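Local atomic coordinates of probable glucarate dehydratase (Mycobacterium smegmatis str. MC2 155, PDB entry 3VDG), a protein that probably dehydrates a sugar acid such as glucarate, as a member of the enolase superfamily with a metal-binding barrel domain. Residues Phe174-Ala178 and Trp188-Asp193; Pro185-Gly189 and Gln200-Met204; Phe136-Val141 and Gly321-Arg325. One frame throughout, in Å; residues are numbered along the deposited sequence.

Overall arrangement
Contacts 1 and 2 lie side by side, their centres about 8 Å apart, and share Trp-188 and Gly-189. Both organise the loop that leads from strand 166-174 to helix 194-208: contact 1 folds the loop back on itself, while contact 2 rests it on the helix. Both are only partly buried. Contact 3 is on the opposite side of the chain's centre, about 35 Å from contact 1 between centres, and is buried, joining helix 131-151 to the start of helix 323-336. Backbone pairing and a lysine ammonium dominate contact 1, an aromatic face under an arginine dominates contact 2, and a buried carboxylate receiving helix N-H groups dominates contact 3.

Contact 1 of 3, residues Phe174-Ala178 and Trp188-Asp193; sequences FYKWA and WGAALD
A single antiparallel bridge between Lys-176 and Ala-191 closes the loop that joins the first barrel strand, 166-174, to helix 194-208. It is a hydrogen-bonded pair: Lys-176 N donates to Ala-191 O at 2.9 Å, and Ala-191 N returns a bond to Lys-176 O, also at 2.9 Å. The lysine CG sits between the backbone N and the carbonyl carbon (chi1 64°), and bends at chi3 and chi4 bring NZ between Gly-189 O and Trp-177 O. NZ donates hydrogen bonds to Gly-189 O at 2.9 Å, from above the carbonyl plane, and to Trp-177 O at 2.8 Å, nearly along its C=O axis. A salt bridge to Asp-186 completes the hold on this buried charge. CE meanwhile lies 3.9 Å from Trp-188 CB, the two side chains crossing at about a right angle. Beyond the bridge, Tyr-175 turns the edge of its ring to Ala-191 O, which lies in the ring plane 3.6 Å from CD1. At the other end Ala-178 CB packs against Ala-190 CB. Such a beta-alpha loop, at the C-terminal end of a barrel strand, belongs to the modified TIM barrel of the enolase superfamily.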
loop_
_atom_site.group_PDB
_atom_site.type_symbol
_atom_site.label_atom_id
_atom_site.label_comp_id
_atom_site.label_asym_id
_atom_site.label_seq_id
_atom_site.Cartn_x
_atom_site.Cartn_y
_atom_site.Cartn_z
ATOM N N PHE A 174 -27.972 -10.436 -15.635
ATOM C CA PHE A 174 -29.049 -10.131 -14.696
ATOM C C PHE A 174 -30.355 -10.745 -15.209
ATOM O O PHE A 174 -30.651 -10.706 -16.398
ATOM C CB PHE A 174 -29.310 -8.627 -14.658
ATOM C CG PHE A 174 -28.279 -7.828 -13.900
ATOM C CD1 PHE A 174 -27.079 -7.461 -14.505
ATOM C CD2 PHE A 174 -28.540 -7.396 -12.610
ATOM C CE1 PHE A 174 -26.149 -6.697 -13.824
ATOM C CE2 PHE A 174 -27.612 -6.623 -11.915
ATOM C CZ PHE A 174 -26.410 -6.275 -12.532
ATOM N N TYR A 175 -31.149 -11.290 -14.305
ATOM C CA TYR A 175 -32.573 -11.454 -14.604
ATOM C C TYR A 175 -33.120 -10.048 -14.847
ATOM O O TYR A 175 -32.711 -9.099 -14.159
ATOM C CB TYR A 175 -33.260 -12.096 -13.392
ATOM C CG TYR A 175 -32.787 -13.514 -13.146
ATOM C CD1 TYR A 175 -33.174 -14.552 -13.991
ATOM C CD2 TYR A 175 -31.915 -13.806 -12.107
ATOM C CE1 TYR A 175 -32.739 -15.857 -13.776
ATOM C CE2 TYR A 175 -31.478 -15.100 -11.878
ATOM C CZ TYR A 175 -31.898 -16.123 -12.717
ATOM O OH TYR A 175 -31.477 -17.415 -12.488
ATOM N N LYS A 176 -34.018 -9.890 -15.820
ATOM C CA LYS A 176 -34.564 -8.571 -16.125
ATOM C C LYS A 176 -35.950 -8.687 -16.762
ATOM O O LYS A 176 -36.237 -9.658 -17.468
ATOM C CB LYS A 176 -33.626 -7.788 -17.084
ATOM C CG LYS A 176 -33.461 -8.426 -18.460
ATOM C CD LYS A 176 -32.443 -7.706 -19.357
ATOM C CE LYS A 176 -32.888 -6.304 -19.730
ATOM N NZ LYS A 176 -34.200 -6.295 -20.449
ATOM N N TRP A 177 -36.794 -7.692 -16.527
ATOM C CA TRP A 177 -38.022 -7.548 -17.308
ATOM C C TRP A 177 -37.692 -7.135 -18.707
ATOM O O TRP A 177 -36.564 -6.743 -18.984
ATOM C CB TRP A 177 -38.899 -6.468 -16.724
ATOM C CG TRP A 177 -39.340 -6.683 -15.301
ATOM C CD1 TRP A 177 -39.495 -7.890 -14.614
ATOM C CD2 TRP A 177 -39.729 -5.646 -14.353
ATOM N NE1 TRP A 177 -39.932 -7.659 -13.333
ATOM C CE2 TRP A 177 -40.095 -6.331 -13.118
ATOM C CE3 TRP A 177 -39.795 -4.262 -14.399
ATOM C CZ2 TRP A 177 -40.501 -5.640 -11.996
ATOM C CZ3 TRP A 177 -40.209 -3.575 -13.258
ATOM C CH2 TRP A 177 -40.553 -4.254 -12.084
ATOM N N ALA A 178 -38.676 -7.193 -19.604
ATOM C CA ALA A 178 -38.460 -6.831 -20.997
ATOM C C ALA A 178 -38.322 -5.321 -21.144
ATOM O O ALA A 178 -37.633 -4.835 -22.038
ATOM C CB ALA A 178 -39.617 -7.335 -21.861
ATOM N N TRP A 188 -32.609 -6.359 -25.437
ATOM C CA TRP A 188 -32.170 -7.569 -24.745
ATOM C C TRP A 188 -33.293 -8.559 -24.600
ATOM O O TRP A 188 -33.084 -9.767 -24.671
ATOM C CB TRP A 188 -31.646 -7.219 -23.347
ATOM C CG TRP A 188 -30.355 -6.423 -23.359
ATOM C CD1 TRP A 188 -30.200 -5.038 -23.277
ATOM C CD2 TRP A 188 -28.994 -6.957 -23.470
ATOM N NE1 TRP A 188 -28.871 -4.692 -23.334
ATOM C CE2 TRP A 188 -28.094 -5.797 -23.450
ATOM C CE3 TRP A 188 -28.449 -8.234 -23.579
ATOM C CZ2 TRP A 188 -26.719 -5.937 -23.537
ATOM C CZ3 TRP A 188 -27.056 -8.362 -23.647
ATOM C CH2 TRP A 188 -26.215 -7.240 -23.634
ATOM N N GLY A 189 -34.498 -8.055 -24.357
ATOM C CA GLY A 189 -35.614 -8.923 -24.013
ATOM C C GLY A 189 -35.580 -9.250 -22.532
ATOM O O GLY A 189 -34.649 -8.856 -21.828
ATOM N N ALA A 190 -36.599 -9.958 -22.057
ATOM C CA ALA A 190 -36.671 -10.401 -20.664
ATOM C C ALA A 190 -35.729 -11.575 -20.448
ATOM O O ALA A 190 -35.419 -12.321 -21.380
ATOM C CB ALA A 190 -38.105 -10.810 -20.306
ATOM N N ALA A 191 -35.249 -11.733 -19.221
ATOM C CA ALA A 191 -34.534 -12.941 -18.856
ATOM C C ALA A 191 -35.073 -13.320 -17.507
ATOM O O ALA A 191 -34.809 -12.629 -16.533
ATOM C CB ALA A 191 -33.026 -12.698 -18.775
ATOM N N LEU A 192 -35.825 -14.418 -17.444
ATOM C CA LEU A 192 -36.520 -14.784 -16.216
ATOM C C LEU A 192 -36.354 -16.259 -15.901
ATOM O O LEU A 192 -36.981 -16.767 -14.984
ATOM C CB LEU A 192 -38.016 -14.433 -16.323
ATOM C CG LEU A 192 -38.288 -12.948 -16.567
ATOM C CD1 LEU A 192 -39.741 -12.718 -16.996
ATOM C CD2 LEU A 192 -37.914 -12.134 -15.326
ATOM N N ASP A 193 -35.493 -16.939 -16.656
ATOM C CA ASP A 193 -35.255 -18.369 -16.468
ATOM C C ASP A 193 -33.937 -18.723 -17.152
ATOM O O ASP A 193 -33.328 -17.861 -17.780
ATOM C CB ASP A 193 -36.412 -19.177 -17.071
ATOM C CG ASP A 193 -36.703 -18.786 -18.517
ATOM O OD1 ASP A 193 -35.780 -18.327 -19.230
ATOM O OD2 ASP A 193 -37.862 -18.936 -18.950
#

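Contact 2 of 3, residues Pro185-Gly189 and Gln200-Met204; sequences PDGWG and QARRM
Trp-188 lies against helix 194-208 with Arg-203 over one face of its indole, a cation-pi contact made from an Asx turn in the loop of a beta-alpha unit. In that turn Asp-186 OD1 accepts from Trp-188 N at 2.9 Å on its anti lone pair and from Gly-189 N at 3.2 Å, which fixes the backbone from which the ring projects. The close-packed part is the indole itself. Arg-203 extends from CG to NE with CG opposite the backbone N (chi1 -171°), a straight reach across the indole, and its guanidinium stands steeply, at 72° to the ring plane, with NH1 over the ring centre. The six-membered end of the indole meets the helix: Met-204 CE stands 4.0 Å from Trp-188 CH2, and Gln-200 O lies at the ring edge, in plane. Trp-375 also meets the indole, and touches Gln-200 and Met-204. Gln-200 NE2 bonds to Phe-174 O and, at 3.0 Å, to a water that probably donates to Gly-189 O. The solvent side is looser, formed by exposed Gly-187 and the outer part of the guanidinium, where Gly-187 O stands 3.5 Å from Arg-203 CZ. NH1, by contrast, points down at the indole, 3.3 Å from Trp-188 CD2.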
loop_
_atom_site.group_PDB
_atom_site.type_symbol
_atom_site.label_atom_id
_atom_site.label_comp_id
_atom_site.label_asym_id
_atom_site.label_seq_id
_atom_site.Cartn_x
_atom_site.Cartn_y
_atom_site.Cartn_z
ATOM N N PRO A 185 -39.724 -1.836 -24.960
ATOM C CA PRO A 185 -38.784 -2.880 -24.561
ATOM C C PRO A 185 -37.400 -2.631 -25.141
ATOM O O PRO A 185 -37.282 -2.122 -26.245
ATOM C CB PRO A 185 -39.386 -4.165 -25.154
ATOM C CG PRO A 185 -40.450 -3.728 -26.097
ATOM C CD PRO A 185 -40.923 -2.389 -25.612
ATOM N N ASP A 186 -36.358 -2.975 -24.396
ATOM C CA ASP A 186 -35.005 -2.848 -24.906
ATOM C C ASP A 186 -34.685 -4.005 -25.854
ATOM O O ASP A 186 -35.514 -4.889 -26.092
ATOM C CB ASP A 186 -34.003 -2.795 -23.753
ATOM C CG ASP A 186 -34.158 -3.962 -22.795
ATOM O OD1 ASP A 186 -33.965 -5.114 -23.232
ATOM O OD2 ASP A 186 -34.476 -3.720 -21.609
ATOM N N GLY A 187 -33.476 -4.000 -26.398
ATOM C CA GLY A 187 -33.110 -5.005 -27.383
ATOM C C GLY A 187 -32.672 -6.307 -26.768
ATOM O O GLY A 187 -32.388 -7.257 -27.488
ATOM N N TRP A 188 -32.609 -6.359 -25.437
ATOM C CA TRP A 188 -32.170 -7.569 -24.745
ATOM C C TRP A 188 -33.293 -8.559 -24.600
ATOM O O TRP A 188 -33.084 -9.767 -24.671
ATOM C CB TRP A 188 -31.646 -7.219 -23.347
ATOM C CG TRP A 188 -30.355 -6.423 -23.359
ATOM C CD1 TRP A 188 -30.200 -5.038 -23.277
ATOM C CD2 TRP A 188 -28.994 -6.957 -23.470
ATOM N NE1 TRP A 188 -28.871 -4.692 -23.334
ATOM C CE2 TRP A 188 -28.094 -5.797 -23.450
ATOM C CE3 TRP A 188 -28.449 -8.234 -23.579
ATOM C CZ2 TRP A 188 -26.719 -5.937 -23.537
ATOM C CZ3 TRP A 188 -27.056 -8.362 -23.647
ATOM C CH2 TRP A 188 -26.215 -7.240 -23.634
ATOM N N GLY A 189 -34.498 -8.055 -24.357
ATOM C CA GLY A 189 -35.614 -8.923 -24.013
ATOM C C GLY A 189 -35.580 -9.250 -22.532
ATOM O O GLY A 189 -34.649 -8.856 -21.828
ATOM N N GLN A 200 -29.040 -14.185 -23.040
ATOM C CA GLN A 200 -28.462 -12.898 -22.720
ATOM C C GLN A 200 -26.938 -13.008 -22.772
ATOM O O GLN A 200 -26.275 -12.144 -23.333
ATOM C CB GLN A 200 -28.933 -12.470 -21.340
ATOM C CG GLN A 200 -28.408 -11.124 -20.887
ATOM C CD GLN A 200 -28.844 -10.815 -19.459
ATOM O OE1 GLN A 200 -28.029 -10.812 -18.553
ATOM N NE2 GLN A 200 -30.142 -10.576 -19.258
ATOM N N ALA A 201 -26.396 -14.085 -22.209
ATOM C CA ALA A 201 -24.952 -14.351 -22.250
ATOM C C ALA A 201 -24.424 -14.422 -23.687
ATOM O O ALA A 201 -23.371 -13.872 -24.001
ATOM C CB ALA A 201 -24.626 -15.643 -21.515
ATOM N N ARG A 202 -25.144 -15.113 -24.561
ATOM C CA ARG A 202 -24.695 -15.231 -25.951
ATOM C C ARG A 202 -24.616 -13.869 -26.624
ATOM O O ARG A 202 -23.637 -13.559 -27.317
ATOM C CB ARG A 202 -25.631 -16.137 -26.748
ATOM C CG ARG A 202 -25.517 -17.604 -26.423
ATOM C CD ARG A 202 -26.395 -18.404 -27.373
ATOM N NE ARG A 202 -26.705 -19.734 -26.859
ATOM C CZ ARG A 202 -25.821 -20.720 -26.787
ATOM N NH1 ARG A 202 -24.571 -20.518 -27.184
ATOM N NH2 ARG A 202 -26.181 -21.902 -26.314
ATOM N N ARG A 203 -25.647 -13.052 -26.426
ATOM C CA ARG A 203 -25.692 -11.738 -27.035
ATOM C C ARG A 203 -24.533 -10.889 -26.516
ATOM O O ARG A 203 -23.842 -10.231 -27.280
ATOM C CB ARG A 203 -27.031 -11.062 -26.736
ATOM C CG ARG A 203 -27.278 -9.769 -27.501
ATOM C CD ARG A 203 -28.709 -9.275 -27.297
ATOM N NE ARG A 203 -29.062 -8.176 -28.200
ATOM C CZ ARG A 203 -28.951 -6.880 -27.901
ATOM N NH1 ARG A 203 -28.495 -6.493 -26.719
ATOM N NH2 ARG A 203 -29.299 -5.959 -28.785
ATOM N N MET A 204 -24.317 -10.916 -25.205
ATOM C CA MET A 204 -23.283 -10.078 -24.586
ATOM C C MET A 204 -21.874 -10.539 -24.972
ATOM O O MET A 204 -20.998 -9.733 -25.306
ATOM C CB MET A 204 -23.448 -10.094 -23.066
ATOM C CG MET A 204 -22.772 -8.941 -22.355
ATOM S SD MET A 204 -22.909 -9.114 -20.549
ATOM C CE MET A 204 -24.598 -8.604 -20.296
HETATM O O HOH W 1 -32.142 -10.484 -21.527
#

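Contact 3 of 3, residues Phe136-Val141 and Gly321-Arg325; sequences FSPFEV and GGLQR
With CG anti to the backbone N (chi1 -169°) and a strong bend at the next bond (chi2 -101°), Glu-140 swings its carboxylate off helix 131-151 to meet the first turn of helix 323-336, where Gln-324, its CG beside the backbone N (chi1 -60°) and its chain extended from there, carries its amide to the same group. Leu-323 N donates to Glu-140 OE1 at 2.7 Å, arriving from above the carboxylate plane. Glu-140 OE2 is held twice by one residue: Gln-324 N approaches on the syn side at 3.0 Å, and Gln-324 NE2 on the anti side at 2.8 Å, from opposite faces of the plane. Amide and carboxylate are nearly coplanar, and the two bonds should restrict rotation of the acid. A water donates weakly to OE2, more firmly to Gly-321 O, and accepts from Arg-325 N.

The acid thus serves the amino end of the barrel helix between strands 312-315 and 339-342, in the modified (beta/alpha)-barrel, a TIM-barrel variant ((beta/alpha)7beta), of the enolase superfamily, with Gly-322 at the N-cap position. The helix end, together with these donors, would probably favour the ionised form of the buried glutamate. Having no side chain, Gly-322 lets the carboxylate come close, its CA 3.3 Å from Glu-140 OE1.

On one flank Phe-136 sets CD2 3.4 Å from Gly-321 O, while Arg-325 CD lies at the ring edge; the guanidinium of that arginine continues to a salt bridge with Asp-133. On the other, Val-141 CG2 packs against Leu-323 CG at 4.0 Å. Ser-137 OG bonds to His-317 O, and Gln-324 OE1 receives a bond from Arg-327 of the second subunit.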
loop_
_atom_site.group_PDB
_atom_site.type_symbol
_atom_site.label_atom_id
_atom_site.label_comp_id
_atom_site.label_asym_id
_atom_site.label_seq_id
_atom_site.Cartn_x
_atom_site.Cartn_y
_atom_site.Cartn_z
ATOM N N PHE A 136 -13.476 11.269 -1.051
ATOM C CA PHE A 136 -12.093 11.497 -1.482
ATOM C C PHE A 136 -11.834 10.848 -2.836
ATOM O O PHE A 136 -11.170 11.422 -3.700
ATOM C CB PHE A 136 -11.155 10.926 -0.403
ATOM C CG PHE A 136 -9.691 10.852 -0.788
ATOM C CD1 PHE A 136 -8.986 11.982 -1.187
ATOM C CD2 PHE A 136 -8.995 9.648 -0.663
ATOM C CE1 PHE A 136 -7.632 11.904 -1.507
ATOM C CE2 PHE A 136 -7.648 9.563 -0.981
ATOM C CZ PHE A 136 -6.960 10.696 -1.401
ATOM N N SER A 137 -12.371 9.647 -3.026
ATOM C CA SER A 137 -12.076 8.883 -4.233
ATOM C C SER A 137 -12.027 9.675 -5.563
ATOM O O SER A 137 -10.995 9.677 -6.242
ATOM C CB SER A 137 -13.056 7.704 -4.352
ATOM O OG SER A 137 -12.770 6.974 -5.521
ATOM N N PRO A 138 -13.145 10.322 -5.973
ATOM C CA PRO A 138 -13.109 10.995 -7.280
ATOM C C PRO A 138 -12.081 12.128 -7.365
ATOM O O PRO A 138 -11.534 12.401 -8.446
ATOM C CB PRO A 138 -14.525 11.587 -7.420
ATOM C CG PRO A 138 -15.021 11.718 -6.012
ATOM C CD PRO A 138 -14.446 10.502 -5.297
ATOM N N PHE A 139 -11.820 12.792 -6.249
ATOM C CA PHE A 139 -10.799 13.840 -6.255
ATOM C C PHE A 139 -9.409 13.247 -6.382
ATOM O O PHE A 139 -8.544 13.807 -7.065
ATOM C CB PHE A 139 -10.904 14.724 -5.019
ATOM C CG PHE A 139 -12.178 15.497 -4.966
ATOM C CD1 PHE A 139 -12.360 16.618 -5.776
ATOM C CD2 PHE A 139 -13.216 15.082 -4.145
ATOM C CE1 PHE A 139 -13.560 17.315 -5.769
ATOM C CE2 PHE A 139 -14.418 15.789 -4.122
ATOM C CZ PHE A 139 -14.583 16.909 -4.929
ATOM N N GLU A 140 -9.197 12.103 -5.733
ATOM C CA GLU A 140 -7.911 11.413 -5.831
ATOM C C GLU A 140 -7.685 10.940 -7.258
ATOM O O GLU A 140 -6.581 11.040 -7.789
ATOM C CB GLU A 140 -7.872 10.217 -4.875
ATOM C CG GLU A 140 -6.498 9.592 -4.714
ATOM C CD GLU A 140 -6.296 8.318 -5.535
ATOM O OE1 GLU A 140 -7.145 7.988 -6.404
ATOM O OE2 GLU A 140 -5.269 7.632 -5.307
ATOM N N VAL A 141 -8.724 10.413 -7.894
ATOM C CA VAL A 141 -8.569 9.927 -9.283
ATOM C C VAL A 141 -8.252 11.118 -10.198
ATOM O O VAL A 141 -7.355 11.046 -11.028
ATOM C CB VAL A 141 -9.828 9.178 -9.778
ATOM C CG1 VAL A 141 -9.781 8.955 -11.290
ATOM C CG2 VAL A 141 -9.954 7.816 -9.068
ATOM N N GLY A 321 -11.545 4.445 -1.606
ATOM C CA GLY A 321 -10.817 5.701 -1.421
ATOM C C GLY A 321 -9.843 6.039 -2.536
ATOM O O GLY A 321 -8.861 6.735 -2.319
ATOM N N GLY A 322 -10.109 5.566 -3.743
ATOM C CA GLY A 322 -9.284 5.975 -4.892
ATOM C C GLY A 322 -8.257 4.923 -5.268
ATOM O O GLY A 322 -8.282 3.806 -4.746
ATOM N N LEU A 323 -7.345 5.260 -6.174
ATOM C CA LEU A 323 -6.502 4.216 -6.762
ATOM C C LEU A 323 -5.331 3.775 -5.888
ATOM O O LEU A 323 -4.983 2.573 -5.830
ATOM C CB LEU A 323 -6.013 4.647 -8.152
ATOM C CG LEU A 323 -7.095 5.088 -9.162
ATOM C CD1 LEU A 323 -6.488 5.340 -10.547
ATOM C CD2 LEU A 323 -8.242 4.095 -9.292
ATOM N N GLN A 324 -4.675 4.729 -5.242
ATOM C CA GLN A 324 -3.581 4.351 -4.343
ATOM C C GLN A 324 -4.078 3.517 -3.159
ATOM O O GLN A 324 -3.442 2.541 -2.762
ATOM C CB GLN A 324 -2.849 5.593 -3.843
ATOM C CG GLN A 324 -2.249 6.413 -4.981
ATOM C CD GLN A 324 -1.883 7.814 -4.508
ATOM O OE1 GLN A 324 -0.744 8.046 -4.135
ATOM N NE2 GLN A 324 -2.872 8.735 -4.458
ATOM N N ARG A 325 -5.209 3.894 -2.577
ATOM C CA ARG A 325 -5.763 3.058 -1.506
ATOM C C ARG A 325 -6.238 1.687 -1.993
ATOM O O ARG A 325 -6.220 0.716 -1.224
ATOM C CB ARG A 325 -6.843 3.809 -0.729
ATOM C CG ARG A 325 -6.192 4.871 0.169
ATOM C CD ARG A 325 -7.210 5.890 0.671
ATOM N NE ARG A 325 -8.070 5.360 1.722
ATOM C CZ ARG A 325 -7.733 5.313 3.015
ATOM N NH1 ARG A 325 -6.565 5.759 3.423
ATOM N NH2 ARG A 325 -8.576 4.818 3.905
HETATM O O HOH W 2 -6.212 6.539 -2.853
#